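Local coordinates for protein thymidylate synthase 1 (Bacillus subtilis, PDB 1BSF) that catalyses, as a homodimer, the reductive methylation of dUMP to dTMP with 5,10-methylenetetrahydrofolate, supplying a precursor for DNA synthesis, at residues Gln46-Asn51 against Leu210-Phe215; Glu53-Thr58 against Phe190-Tyr195; Gly171-Glu176 against Gln204-Glu209. All blocks are in the same frame, centred on the assembly; numbering follows the deposited sequence.

Interaction 1. Residues Gln46-Asn51 against Leu210-Phe215; sequences QMRFDN and LGEYIF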
loop_
_atom_site.group_PDB
_atom_site.type_symbol
_atom_site.label_atom_id
_atom_site.label_comp_id
_atom_site.label_asym_id
_atom_site.label_seq_id
_atom_site.Cartn_x
_atom_site.Cartn_y
_atom_site.Cartn_z
ATOM N N GLN A 46 6.404 5.142 8.295
ATOM C CA GLN A 46 7.203 4.170 7.540
ATOM C C GLN A 46 8.599 3.857 8.100
ATOM O O GLN A 46 9.317 4.765 8.521
ATOM C CB GLN A 46 7.350 4.642 6.089
ATOM C CG GLN A 46 8.212 3.734 5.226
ATOM C CD GLN A 46 8.497 4.333 3.866
ATOM O OE1 GLN A 46 9.219 5.311 3.748
ATOM N NE2 GLN A 46 7.926 3.742 2.831
ATOM N N MET A 47 8.975 2.573 8.078
ATOM C CA MET A 47 10.288 2.111 8.551
ATOM C C MET A 47 11.090 1.453 7.417
ATOM O O MET A 47 10.646 0.465 6.827
ATOM C CB MET A 47 10.131 1.089 9.685
ATOM C CG MET A 47 9.991 1.661 11.085
ATOM S SD MET A 47 9.581 0.351 12.293
ATOM C CE MET A 47 8.775 -0.832 11.220
ATOM N N ARG A 48 12.269 2.004 7.127
ATOM C CA ARG A 48 13.164 1.503 6.073
ATOM C C ARG A 48 14.481 0.970 6.666
ATOM O O ARG A 48 14.990 1.524 7.639
ATOM C CB ARG A 48 13.502 2.623 5.085
ATOM C CG ARG A 48 12.361 3.094 4.217
ATOM C CD ARG A 48 12.809 4.260 3.326
ATOM N NE ARG A 48 13.241 3.801 2.008
ATOM C CZ ARG A 48 12.703 4.200 0.857
ATOM N NH1 ARG A 48 11.708 5.081 0.845
ATOM N NH2 ARG A 48 13.169 3.722 -0.287
ATOM N N PHE A 49 15.033 -0.080 6.051
ATOM C CA PHE A 49 16.285 -0.706 6.494
ATOM C C PHE A 49 17.191 -1.094 5.318
ATOM O O PHE A 49 16.734 -1.699 4.352
ATOM C CB PHE A 49 15.961 -1.936 7.342
ATOM C CG PHE A 49 15.059 -1.629 8.499
ATOM C CD1 PHE A 49 13.669 -1.643 8.341
ATOM C CD2 PHE A 49 15.597 -1.250 9.729
ATOM C CE1 PHE A 49 12.827 -1.278 9.394
ATOM C CE2 PHE A 49 14.767 -0.885 10.778
ATOM C CZ PHE A 49 13.377 -0.900 10.608
ATOM N N ASP A 50 18.478 -0.760 5.410
ATOM C CA ASP A 50 19.401 -1.056 4.315
ATOM C C ASP A 50 19.868 -2.502 4.264
ATOM O O ASP A 50 20.523 -2.911 3.302
ATOM C CB ASP A 50 20.605 -0.107 4.355
ATOM C CG ASP A 50 21.379 -0.181 5.659
ATOM O OD1 ASP A 50 21.433 -1.273 6.271
ATOM O OD2 ASP A 50 21.938 0.863 6.067
ATOM N N ASN A 51 19.519 -3.258 5.305
ATOM C CA ASN A 51 19.847 -4.682 5.437
ATOM C C ASN A 51 21.276 -4.992 5.834
ATOM O O ASN A 51 21.832 -6.023 5.451
ATOM C CB ASN A 51 19.499 -5.434 4.150
ATOM C CG ASN A 51 18.230 -6.228 4.282
ATOM O OD1 ASN A 51 17.842 -6.604 5.393
ATOM N ND2 ASN A 51 17.564 -6.491 3.153
ATOM N N LEU A 210 20.441 -8.649 -1.192
ATOM C CA LEU A 210 19.307 -7.999 -0.548
ATOM C C LEU A 210 19.314 -6.503 -0.781
ATOM O O LEU A 210 20.350 -5.848 -0.672
ATOM C CB LEU A 210 19.313 -8.263 0.955
ATOM C CG LEU A 210 20.192 -9.413 1.420
ATOM C CD1 LEU A 210 20.793 -9.108 2.803
ATOM C CD2 LEU A 210 19.346 -10.678 1.438
ATOM N N GLY A 211 18.145 -5.969 -1.108
ATOM C CA GLY A 211 18.016 -4.542 -1.337
ATOM C C GLY A 211 17.460 -3.912 -0.080
ATOM O O GLY A 211 17.539 -4.500 0.993
ATOM N N GLU A 212 16.895 -2.719 -0.198
ATOM C CA GLU A 212 16.339 -2.038 0.965
ATOM C C GLU A 212 15.104 -2.769 1.472
ATOM O O GLU A 212 14.355 -3.343 0.687
ATOM C CB GLU A 212 15.955 -0.595 0.603
ATOM C CG GLU A 212 16.462 0.473 1.583
ATOM C CD GLU A 212 15.507 1.656 1.716
ATOM O OE1 GLU A 212 15.194 2.305 0.689
ATOM O OE2 GLU A 212 15.073 1.931 2.856
ATOM N N TYR A 213 14.893 -2.764 2.781
ATOM C CA TYR A 213 13.698 -3.392 3.328
ATOM C C TYR A 213 12.861 -2.231 3.851
ATOM O O TYR A 213 13.310 -1.459 4.699
ATOM C CB TYR A 213 14.040 -4.370 4.447
ATOM C CG TYR A 213 12.817 -4.912 5.147
ATOM C CD1 TYR A 213 11.727 -5.396 4.420
ATOM C CD2 TYR A 213 12.733 -4.906 6.539
ATOM C CE1 TYR A 213 10.584 -5.856 5.057
ATOM C CE2 TYR A 213 11.598 -5.363 7.188
ATOM C CZ TYR A 213 10.530 -5.834 6.444
ATOM O OH TYR A 213 9.411 -6.273 7.098
ATOM N N ILE A 214 11.652 -2.111 3.320
ATOM C CA ILE A 214 10.735 -1.021 3.650
ATOM C C ILE A 214 9.431 -1.574 4.201
ATOM O O ILE A 214 8.808 -2.426 3.583
ATOM C CB ILE A 214 10.410 -0.185 2.372
ATOM C CG1 ILE A 214 11.710 0.218 1.669
ATOM C CG2 ILE A 214 9.581 1.048 2.728
ATOM C CD1 ILE A 214 11.671 0.025 0.171
ATOM N N PHE A 215 9.007 -1.064 5.351
ATOM C CA PHE A 215 7.777 -1.538 5.981
ATOM C C PHE A 215 6.808 -0.373 6.169
ATOM O O PHE A 215 7.146 0.616 6.811
ATOM C CB PHE A 215 8.132 -2.159 7.329
ATOM C CG PHE A 215 7.023 -2.932 7.972
ATOM C CD1 PHE A 215 6.046 -2.280 8.719
ATOM C CD2 PHE A 215 7.028 -4.329 7.945
ATOM C CE1 PHE A 215 5.093 -3.011 9.444
ATOM C CE2 PHE A 215 6.085 -5.061 8.661
ATOM C CZ PHE A 215 5.118 -4.405 9.415
#

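Interaction 2. Residues Glu53-Thr58 against Phe190-Tyr195; sequences EVPILT and FNVFQY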
loop_
_atom_site.group_PDB
_atom_site.type_symbol
_atom_site.label_atom_id
_atom_site.label_comp_id
_atom_site.label_asym_id
_atom_site.label_seq_id
_atom_site.Cartn_x
_atom_site.Cartn_y
_atom_site.Cartn_z
ATOM N N GLU A 53 21.866 -5.163 8.844
ATOM C CA GLU A 53 21.560 -5.893 10.067
ATOM C C GLU A 53 20.101 -6.336 10.128
ATOM O O GLU A 53 19.266 -5.885 9.342
ATOM C CB GLU A 53 21.901 -5.040 11.289
ATOM C CG GLU A 53 21.070 -3.793 11.433
ATOM C CD GLU A 53 21.727 -2.805 12.362
ATOM O OE1 GLU A 53 22.976 -2.735 12.369
ATOM O OE2 GLU A 53 21.000 -2.103 13.090
ATOM N N VAL A 54 19.811 -7.236 11.064
ATOM C CA VAL A 54 18.469 -7.778 11.264
ATOM C C VAL A 54 17.569 -6.781 12.000
ATOM O O VAL A 54 17.904 -6.322 13.092
ATOM C CB VAL A 54 18.535 -9.112 12.083
ATOM C CG1 VAL A 54 17.271 -9.306 12.915
ATOM C CG2 VAL A 54 18.743 -10.292 11.139
ATOM N N PRO A 55 16.406 -6.441 11.414
ATOM C CA PRO A 55 15.538 -5.489 12.114
ATOM C C PRO A 55 14.825 -6.192 13.267
ATOM O O PRO A 55 13.791 -6.826 13.072
ATOM C CB PRO A 55 14.566 -5.027 11.037
ATOM C CG PRO A 55 14.480 -6.175 10.117
ATOM C CD PRO A 55 15.812 -6.884 10.141
ATOM N N ILE A 56 15.379 -6.069 14.464
ATOM C CA ILE A 56 14.790 -6.711 15.631
ATOM C C ILE A 56 15.035 -5.890 16.890
ATOM O O ILE A 56 16.120 -5.351 17.089
ATOM C CB ILE A 56 15.391 -8.127 15.829
ATOM C CG1 ILE A 56 14.838 -8.772 17.104
ATOM C CG2 ILE A 56 16.902 -8.036 15.920
ATOM C CD1 ILE A 56 13.846 -9.877 16.838
ATOM N N LEU A 57 14.019 -5.808 17.743
ATOM C CA LEU A 57 14.125 -5.071 18.996
ATOM C C LEU A 57 15.201 -5.701 19.887
ATOM O O LEU A 57 15.346 -6.925 19.941
ATOM C CB LEU A 57 12.792 -5.100 19.743
ATOM C CG LEU A 57 11.719 -4.037 19.516
ATOM C CD1 LEU A 57 10.443 -4.473 20.221
ATOM C CD2 LEU A 57 12.176 -2.687 20.042
ATOM N N THR A 58 15.953 -4.858 20.585
ATOM C CA THR A 58 16.994 -5.338 21.483
ATOM C C THR A 58 16.691 -4.831 22.887
ATOM O O THR A 58 17.421 -5.120 23.833
ATOM C CB THR A 58 18.392 -4.838 21.053
ATOM O OG1 THR A 58 18.638 -3.547 21.630
ATOM C CG2 THR A 58 18.479 -4.737 19.531
ATOM N N PHE A 190 7.176 -7.891 15.913
ATOM C CA PHE A 190 7.017 -9.274 15.473
ATOM C C PHE A 190 6.827 -9.299 13.945
ATOM O O PHE A 190 7.557 -9.975 13.221
ATOM C CB PHE A 190 5.804 -9.872 16.191
ATOM C CG PHE A 190 5.497 -11.297 15.818
ATOM C CD1 PHE A 190 6.123 -12.354 16.469
ATOM C CD2 PHE A 190 4.532 -11.582 14.853
ATOM C CE1 PHE A 190 5.791 -13.673 16.167
ATOM C CE2 PHE A 190 4.194 -12.888 14.543
ATOM C CZ PHE A 190 4.823 -13.938 15.203
ATOM N N ASN A 191 5.857 -8.546 13.449
ATOM C CA ASN A 191 5.618 -8.511 12.013
ATOM C C ASN A 191 6.879 -8.111 11.235
ATOM O O ASN A 191 7.399 -8.898 10.440
ATOM C CB ASN A 191 4.489 -7.535 11.679
ATOM C CG ASN A 191 3.172 -7.905 12.334
ATOM O OD1 ASN A 191 2.897 -9.079 12.604
ATOM N ND2 ASN A 191 2.339 -6.899 12.584
ATOM N N VAL A 192 7.378 -6.901 11.486
ATOM C CA VAL A 192 8.562 -6.387 10.788
ATOM C C VAL A 192 9.651 -7.426 10.520
ATOM O O VAL A 192 9.809 -7.901 9.397
ATOM C CB VAL A 192 9.202 -5.202 11.549
ATOM C CG1 VAL A 192 10.355 -4.644 10.738
ATOM C CG2 VAL A 192 8.169 -4.119 11.805
ATOM N N PHE A 193 10.412 -7.758 11.547
ATOM C CA PHE A 193 11.477 -8.748 11.434
ATOM C C PHE A 193 10.993 -9.995 10.689
ATOM O O PHE A 193 11.728 -10.599 9.903
ATOM C CB PHE A 193 11.941 -9.141 12.839
ATOM C CG PHE A 193 12.505 -10.530 12.937
ATOM C CD1 PHE A 193 11.679 -11.614 13.210
ATOM C CD2 PHE A 193 13.875 -10.747 12.820
ATOM C CE1 PHE A 193 12.210 -12.892 13.370
ATOM C CE2 PHE A 193 14.417 -12.024 12.979
ATOM C CZ PHE A 193 13.589 -13.095 13.255
ATOM N N GLN A 194 9.748 -10.370 10.945
ATOM C CA GLN A 194 9.175 -11.545 10.325
ATOM C C GLN A 194 9.110 -11.456 8.810
ATOM O O GLN A 194 9.481 -12.404 8.115
ATOM C CB GLN A 194 7.775 -11.803 10.895
ATOM C CG GLN A 194 6.738 -12.291 9.890
ATOM C CD GLN A 194 5.345 -12.321 10.485
ATOM O OE1 GLN A 194 5.041 -13.165 11.329
ATOM N NE2 GLN A 194 4.493 -11.393 10.064
ATOM N N TYR A 195 8.636 -10.329 8.285
ATOM C CA TYR A 195 8.527 -10.201 6.832
ATOM C C TYR A 195 9.868 -9.892 6.191
ATOM O O TYR A 195 9.988 -9.881 4.964
ATOM C CB TYR A 195 7.468 -9.158 6.456
ATOM C CG TYR A 195 6.104 -9.780 6.189
ATOM C CD1 TYR A 195 5.215 -10.034 7.233
ATOM C CD2 TYR A 195 5.714 -10.148 4.897
ATOM C CE1 TYR A 195 3.959 -10.643 6.996
ATOM C CE2 TYR A 195 4.454 -10.761 4.650
ATOM C CZ TYR A 195 3.593 -10.998 5.703
ATOM O OH TYR A 195 2.360 -11.558 5.472
#

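Interaction 3. Residues Gly171-Glu176 against Gln204-Glu209; sequences GKLHLE and QVTGYE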
loop_
_atom_site.group_PDB
_atom_site.type_symbol
_atom_site.label_atom_id
_atom_site.label_comp_id
_atom_site.label_asym_id
_atom_site.label_seq_id
_atom_site.Cartn_x
_atom_site.Cartn_y
_atom_site.Cartn_z
ATOM N N GLY A 171 21.173 -6.573 -9.357
ATOM C CA GLY A 171 21.455 -7.763 -8.574
ATOM C C GLY A 171 20.918 -7.674 -7.159
ATOM O O GLY A 171 21.271 -8.485 -6.295
ATOM N N LYS A 172 20.066 -6.681 -6.918
ATOM C CA LYS A 172 19.484 -6.503 -5.600
ATOM C C LYS A 172 17.984 -6.705 -5.601
ATOM O O LYS A 172 17.301 -6.372 -6.561
ATOM C CB LYS A 172 19.803 -5.120 -5.055
ATOM C CG LYS A 172 20.293 -5.144 -3.619
ATOM C CD LYS A 172 21.599 -4.379 -3.468
ATOM C CE LYS A 172 22.706 -5.018 -4.290
ATOM N NZ LYS A 172 23.938 -4.189 -4.303
ATOM N N LEU A 173 17.490 -7.257 -4.501
ATOM C CA LEU A 173 16.077 -7.531 -4.314
ATOM C C LEU A 173 15.561 -6.616 -3.213
ATOM O O LEU A 173 16.026 -6.678 -2.071
ATOM C CB LEU A 173 15.889 -8.994 -3.907
ATOM C CG LEU A 173 14.511 -9.606 -3.627
ATOM C CD1 LEU A 173 13.416 -8.567 -3.681
ATOM C CD2 LEU A 173 14.258 -10.696 -4.646
ATOM N N HIS A 174 14.606 -5.759 -3.556
ATOM C CA HIS A 174 14.040 -4.851 -2.567
ATOM C C HIS A 174 12.631 -5.309 -2.226
ATOM O O HIS A 174 11.855 -5.714 -3.104
ATOM C CB HIS A 174 14.018 -3.417 -3.097
ATOM C CG HIS A 174 15.350 -2.926 -3.571
ATOM N ND1 HIS A 174 16.172 -2.143 -2.791
ATOM C CD2 HIS A 174 15.996 -3.095 -4.750
ATOM C CE1 HIS A 174 17.266 -1.847 -3.471
ATOM N NE2 HIS A 174 17.185 -2.414 -4.661
ATOM N N LEU A 175 12.311 -5.231 -0.938
ATOM C CA LEU A 175 11.010 -5.657 -0.439
ATOM C C LEU A 175 10.291 -4.555 0.327
ATOM O O LEU A 175 10.793 -4.037 1.335
ATOM C CB LEU A 175 11.177 -6.877 0.471
ATOM C CG LEU A 175 9.937 -7.375 1.221
ATOM C CD1 LEU A 175 8.682 -7.312 0.354
ATOM C CD2 LEU A 175 10.196 -8.794 1.638
ATOM N N GLU A 176 9.108 -4.213 -0.161
ATOM C CA GLU A 176 8.278 -3.188 0.453
ATOM C C GLU A 176 7.099 -3.952 1.029
ATOM O O GLU A 176 6.584 -4.868 0.391
ATOM C CB GLU A 176 7.779 -2.192 -0.610
ATOM C CG GLU A 176 8.051 -0.724 -0.307
ATOM C CD GLU A 176 7.328 0.227 -1.256
ATOM O OE1 GLU A 176 7.001 -0.169 -2.401
ATOM O OE2 GLU A 176 7.087 1.388 -0.849
ATOM N N GLN A 204 17.955 -15.486 -1.167
ATOM C CA GLN A 204 18.906 -16.578 -1.304
ATOM C C GLN A 204 18.552 -17.573 -2.413
ATOM O O GLN A 204 19.426 -17.987 -3.173
ATOM C CB GLN A 204 19.031 -17.311 0.033
ATOM C CG GLN A 204 19.410 -18.780 -0.080
ATOM C CD GLN A 204 19.998 -19.333 1.203
ATOM O OE1 GLN A 204 21.188 -19.188 1.465
ATOM N NE2 GLN A 204 19.160 -19.972 2.011
ATOM N N VAL A 205 17.283 -17.957 -2.519
ATOM C CA VAL A 205 16.887 -18.927 -3.543
ATOM C C VAL A 205 16.871 -18.376 -4.970
ATOM O O VAL A 205 17.156 -19.107 -5.922
ATOM C CB VAL A 205 15.508 -19.569 -3.218
ATOM C CG1 VAL A 205 15.289 -19.573 -1.723
ATOM C CG2 VAL A 205 14.383 -18.827 -3.919
ATOM N N THR A 206 16.541 -17.095 -5.123
ATOM C CA THR A 206 16.513 -16.481 -6.448
ATOM C C THR A 206 17.927 -16.060 -6.830
ATOM O O THR A 206 18.207 -15.772 -7.996
ATOM C CB THR A 206 15.603 -15.231 -6.489
ATOM O OG1 THR A 206 15.739 -14.493 -5.271
ATOM C CG2 THR A 206 14.159 -15.633 -6.657
ATOM N N GLY A 207 18.809 -16.025 -5.833
ATOM C CA GLY A 207 20.188 -15.640 -6.069
ATOM C C GLY A 207 20.336 -14.171 -6.406
ATOM O O GLY A 207 20.812 -13.813 -7.484
ATOM N N TYR A 208 19.915 -13.317 -5.478
ATOM C CA TYR A 208 19.998 -11.870 -5.649
ATOM C C TYR A 208 20.358 -11.269 -4.306
ATOM O O TYR A 208 19.829 -11.694 -3.283
ATOM C CB TYR A 208 18.650 -11.290 -6.071
ATOM C CG TYR A 208 18.317 -11.426 -7.530
ATOM C CD1 TYR A 208 18.874 -10.567 -8.478
ATOM C CD2 TYR A 208 17.399 -12.370 -7.957
ATOM C CE1 TYR A 208 18.514 -10.645 -9.823
ATOM C CE2 TYR A 208 17.031 -12.459 -9.291
ATOM C CZ TYR A 208 17.587 -11.595 -10.223
ATOM O OH TYR A 208 17.196 -11.675 -11.546
ATOM N N GLU A 209 21.247 -10.283 -4.308
ATOM C CA GLU A 209 21.645 -9.623 -3.074
ATOM C C GLU A 209 20.408 -8.940 -2.490
ATOM O O GLU A 209 19.437 -8.676 -3.206
ATOM C CB GLU A 209 22.720 -8.576 -3.365
ATOM C CG GLU A 209 24.145 -9.068 -3.185
ATOM C CD GLU A 209 25.120 -7.922 -2.962
ATOM O OE1 GLU A 209 25.078 -6.960 -3.752
ATOM O OE2 GLU A 209 25.924 -7.974 -2.000
#

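Interaction 1. Residues Gln46-Asn51 against Leu210-Phe215
E212 and R48 form a salt bridge across two antiparallel strands of the large mixed sheet of thymidylate synthase, diagonally rather than between paired residues, since R48 is paired with I214. The two side chains meet at about a right angle, yet the bend of the R48 chain at chi3 (94°) turns its guanidinium to within 15° of the carboxylate plane. R48 NH2 reaches E212 OE1 at 2.7 Å, meeting the oxygen on its syn side, with E212 OE1 almost in the guanidinium plane of R48, while I214 CG1 lies over one guanidinium face. An arginine suits this place because its several N-H groups can serve more than one partner: NH1 and NH2 also bond to the backbone oxygens of S44 and I43 of the second subunit, so the same guanidinium carries the salt bridge and two bonds across the dimer interface.

On the other face of the sheet Y213 lies beside F49, with Y213 CD2 3.8 Å from F49 CD1. Their backbones make a hydrogen-bonded pair in which Y213 N gives to F49 O at a nearly straight 175°. Aromatic residues fit here because helices 3-17 and 188-206 pack on this face.

Beyond F49 the strand ends, and N51, at positive phi, folds its amide back over the partner strand. Its ND2 packs beside L210 CB and donates to G211 O at 2.9 Å, the oxygen tilted from the amide plane.

Interaction 2. Residues Glu53-Thr58 against Phe190-Tyr195
F193 meets V54, P55 and I56 in a wholly buried contact between the loop that follows strand 39-49 and one flank of helix 188-206. It is held by packing, for no hydrogen bond crosses between the two segments.

The apolar contacts fall at different sides of the aromatic ring. V54 comes in at the edge, close to the ring plane, its CG1 standing 3.7 Å from F193 CD2. This branch is the one anti to the backbone N of V54 (chi1 150°), and that rotation brings it to the ring. I56 instead runs alongside F193 and lays its terminal methyl over one face. Its CD1 makes a CH-pi contact, 4.3 Å from the centroid of the F193 ring and only 18° off the ring normal. Phenylalanine suits its place because a flat apolar ring offers both an edge and a face: a short valine fills the edge, while the longer isoleucine reaches its end methyl over the face. One residue earlier on the helix, V192 turns toward the loop, and its CG1 touches P55 CB at 4.2 Å.

The polar element is the backbone carbonyl of P55, whose oxygen abuts F193 CB at 3.0 Å. This is a close van der Waals contact, with the oxygen oblique to the ring.

W64 and A67 of helix 64-77 also touch F193, so the ring lies between the loop 53-58 and helix 64-77. An alanine at this position would probably open a gap beneath I56 CD1 and leave V54 CG1 without its packing partner.

Such packing of a loop on a long buried helix belongs to the hydrophobic core of the thymidylate synthase fold, and the same turn of the helix carries N191, predicted to contribute to dUMP binding.

Interaction 3. Residues Gly171-Glu176 against Gln204-Glu209
The beta-alpha-beta crossover from strand 172-179 through helix 188-206 to the parallel strand 209-223 closes here, where the start of strand 172-179 meets the chain as it leaves the helix. G207 ends the helix as the C-prime residue of a Schellman motif, with Y208 N bonded back to A203 O; its positive phi favours glycine.

The chain then pairs at once with strand 172-179. E209 uses both its backbone polar groups: its N donates to G171 O at 2.7 Å, and its O receives L173 N, also at 2.7 Å, so the two bonds bracket K172 in the parallel manner. G171 too has a positive phi, which suits a glycine at the turn into the strand. Y208 sets CD1 3.8 Å from G171 CA, which lies at the ring edge, near its plane.

K172 and E209 lie side by side, pointing the same way. The lysine chain bends at chi2 (128°) and again at chi3, folding along the glutamate, and NZ reaches E209 OE1 at 3.0 Å in a salt bridge whose hydrogen bond is weak. Long charged chains suit this place near the surface.

L173 points inward instead, its CB 4.2 Å from Y208 CB. Its contacts with W166 and L133 set strand 172-179 against strand 161-168 and helix 125-135, and the closing turn meets the same two elements through Y208 on V168 and T206 on K134.

In the fold
Strand 209-223 joins interactions 1 and 3, whose centres are 12 Å apart: paired with strand 39-49 on one side, it pairs with strand 172-179 on the other. Helix 188-206 links interactions 2 and 3, whose centres lie 18 Å apart. Interaction 2, whose centre is 11 Å from that of interaction 1, sets loop 53-58 on the same helix, which meets the sheet where M47 CE lies 3.4 Å from V192 CG2 and Y213 OH bonds weakly to V192 O. This junction borders the predicted dUMP site, with the F215 side chain about 3 Å from that of N182. The V192 side chain is about 11 Å from that of C160, the predicted nucleophile.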